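Local coordinates for uroporphyrinogen-III C-methyltransferase (Pseudomonas denitrificans, PDB 1S4D), which methylates uroporphyrinogen III at C-2 and C-7, using two S-adenosyl-L-methionine molecules, to give precorrin-2 for cobalamin and siroheme synthesis, at residues P206-C211 / E247-R252. Numbering follows the deposited sequence.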
loop_
_atom_site.group_PDB
_atom_site.type_symbol
_atom_site.label_atom_id
_atom_site.label_comp_id
_atom_site.label_asym_id
_atom_site.label_seq_id
_atom_site.Cartn_x
_atom_site.Cartn_y
_atom_site.Cartn_z
ATOM N N PRO B 206 -6.250 -17.341 -14.291
ATOM C CA PRO B 206 -6.278 -17.614 -12.849
ATOM C C PRO B 206 -6.705 -16.399 -12.047
ATOM O O PRO B 206 -6.401 -15.263 -12.394
ATOM C CB PRO B 206 -4.819 -17.964 -12.517
ATOM C CG PRO B 206 -4.158 -18.265 -13.826
ATOM C CD PRO B 206 -4.889 -17.490 -14.851
ATOM N N VAL B 207 -7.406 -16.686 -10.959
ATOM C CA VAL B 207 -8.014 -15.709 -10.065
ATOM C C VAL B 207 -7.850 -16.288 -8.643
ATOM O O VAL B 207 -7.949 -17.501 -8.442
ATOM C CB VAL B 207 -9.525 -15.552 -10.430
ATOM C CG1 VAL B 207 -10.338 -14.932 -9.318
ATOM C CG2 VAL B 207 -9.694 -14.775 -11.713
ATOM N N ALA B 208 -7.572 -15.435 -7.663
ATOM C CA ALA B 208 -7.590 -15.870 -6.263
ATOM C C ALA B 208 -8.456 -14.920 -5.459
ATOM O O ALA B 208 -8.522 -13.730 -5.766
ATOM C CB ALA B 208 -6.189 -15.937 -5.681
ATOM N N PHE B 209 -9.142 -15.463 -4.455
ATOM C CA PHE B 209 -9.907 -14.684 -3.494
ATOM C C PHE B 209 -9.139 -14.848 -2.213
ATOM O O PHE B 209 -8.775 -15.980 -1.845
ATOM C CB PHE B 209 -11.317 -15.276 -3.300
ATOM C CG PHE B 209 -12.266 -14.991 -4.429
ATOM C CD1 PHE B 209 -13.251 -14.025 -4.289
ATOM C CD2 PHE B 209 -12.172 -15.699 -5.635
ATOM C CE1 PHE B 209 -14.119 -13.739 -5.335
ATOM C CE2 PHE B 209 -13.037 -15.429 -6.698
ATOM C CZ PHE B 209 -14.018 -14.446 -6.552
ATOM N N VAL B 210 -8.873 -13.741 -1.531
ATOM C CA VAL B 210 -8.226 -13.805 -0.229
ATOM C C VAL B 210 -9.127 -13.114 0.793
ATOM O O VAL B 210 -9.288 -11.886 0.778
ATOM C CB VAL B 210 -6.786 -13.201 -0.253
ATOM C CG1 VAL B 210 -6.059 -13.482 1.052
ATOM C CG2 VAL B 210 -5.958 -13.746 -1.439
ATOM N N CYS B 211 -9.721 -13.917 1.668
ATOM C CA CYS B 211 -10.631 -13.412 2.687
ATOM C C CYS B 211 -9.940 -13.263 4.010
ATOM O O CYS B 211 -9.234 -14.182 4.464
ATOM C CB CYS B 211 -11.836 -14.337 2.855
ATOM S SG CYS B 211 -12.767 -14.529 1.313
ATOM N N GLU B 247 -1.454 -13.802 -13.614
ATOM C CA GLU B 247 -0.502 -14.906 -13.510
ATOM C C GLU B 247 0.196 -14.972 -12.169
ATOM O O GLU B 247 0.615 -16.056 -11.754
ATOM C CB GLU B 247 0.499 -14.887 -14.681
ATOM C CG GLU B 247 -0.132 -15.203 -16.038
ATOM C CD GLU B 247 -0.790 -16.578 -16.097
ATOM O OE1 GLU B 247 -1.911 -16.660 -16.647
ATOM O OE2 GLU B 247 -0.186 -17.579 -15.617
ATOM N N VAL B 248 0.312 -13.829 -11.489
ATOM C CA VAL B 248 0.862 -13.814 -10.134
ATOM C C VAL B 248 0.147 -14.780 -9.187
ATOM O O VAL B 248 0.750 -15.244 -8.216
ATOM C CB VAL B 248 0.866 -12.412 -9.470
ATOM C CG1 VAL B 248 1.953 -11.510 -10.076
ATOM C CG2 VAL B 248 -0.525 -11.756 -9.505
ATOM N N VAL B 249 -1.126 -15.079 -9.459
ATOM C CA VAL B 249 -1.864 -16.050 -8.653
ATOM C C VAL B 249 -1.171 -17.417 -8.662
ATOM O O VAL B 249 -1.258 -18.170 -7.698
ATOM C CB VAL B 249 -3.335 -16.192 -9.129
ATOM C CG1 VAL B 249 -4.043 -17.394 -8.483
ATOM C CG2 VAL B 249 -4.105 -14.914 -8.871
ATOM N N ARG B 250 -0.461 -17.725 -9.736
ATOM C CA ARG B 250 0.226 -19.009 -9.848
ATOM C C ARG B 250 1.392 -19.131 -8.891
ATOM O O ARG B 250 1.798 -20.233 -8.571
ATOM C CB ARG B 250 0.741 -19.232 -11.265
ATOM C CG ARG B 250 -0.340 -19.481 -12.288
ATOM C CD ARG B 250 0.168 -20.169 -13.538
ATOM N NE ARG B 250 -0.781 -20.007 -14.626
ATOM C CZ ARG B 250 -1.796 -20.824 -14.864
ATOM N NH1 ARG B 250 -2.615 -20.577 -15.877
ATOM N NH2 ARG B 250 -1.994 -21.881 -14.101
ATOM N N LEU B 251 1.929 -18.003 -8.432
ATOM C CA LEU B 251 3.063 -18.022 -7.521
ATOM C C LEU B 251 2.695 -18.380 -6.081
ATOM O O LEU B 251 3.590 -18.618 -5.263
ATOM C CB LEU B 251 3.787 -16.683 -7.522
ATOM C CG LEU B 251 4.642 -16.284 -8.721
ATOM C CD1 LEU B 251 4.892 -14.786 -8.608
ATOM C CD2 LEU B 251 5.951 -17.069 -8.808
ATOM N N ARG B 252 1.412 -18.421 -5.745
ATOM C CA ARG B 252 1.057 -18.755 -4.372
ATOM C C ARG B 252 1.514 -20.191 -4.004
ATOM O O ARG B 252 1.901 -20.454 -2.870
ATOM C CB ARG B 252 -0.435 -18.473 -4.087
ATOM C CG ARG B 252 -1.209 -19.615 -3.500
ATOM C CD ARG B 252 -2.550 -19.251 -2.950
ATOM N NE ARG B 252 -2.341 -18.812 -1.587
ATOM C CZ ARG B 252 -2.771 -19.427 -0.499
ATOM N NH1 ARG B 252 -3.510 -20.531 -0.576
ATOM N NH2 ARG B 252 -2.455 -18.899 0.679
#
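With CG1 of V249 anti to the backbone N (chi1 169°), the isopropyl group sets both methyls against A208 near the start of strand 206-211, in the mixed sheet of this two-domain tetrapyrrole methylase fold. Its bearer is the 3-10 turn 247-249, which follows strand 241-245 and folds back over one face of the sheet. Strand alternation turns P206 and A208 to this turn, while V207 and F209 face helix 225-235. A208 suits its place because a lone methyl lets the turn lie close, and branching gives V249 two methyls for it: V249 CG1 is 3.8 Å from A208 CB, and CG2 3.7 Å from A208 N. V249 CB itself packs on P206 CB at 4.1 Å. Further along, V210 touches the bound S-adenosyl-L-homocysteine, but the A208 side chain is about 11 Å from it, so the turn does not line the cofactor pocket.

The rigid, apolar proline ring continues the contact toward solvent. P206 CG lies 3.4 Å above the guanidinium plane of R250, offset toward its rim, and P206 CD is 3.6 Å from E247 OE1. The flat guanidinium can lie against the ring while its edge N-H bonds an acid. The glutamate is long enough to bend at chi2 (-60°) and curl its carboxylate back to R250. An alanine in place of E247 has no carboxylate to offer R250 NE, and the guanidinium would probably be free to swing off the proline ring. The bond at stake runs from R250 NE to the syn side of E247 OE2, at 2.7 Å and almost within the guanidinium plane.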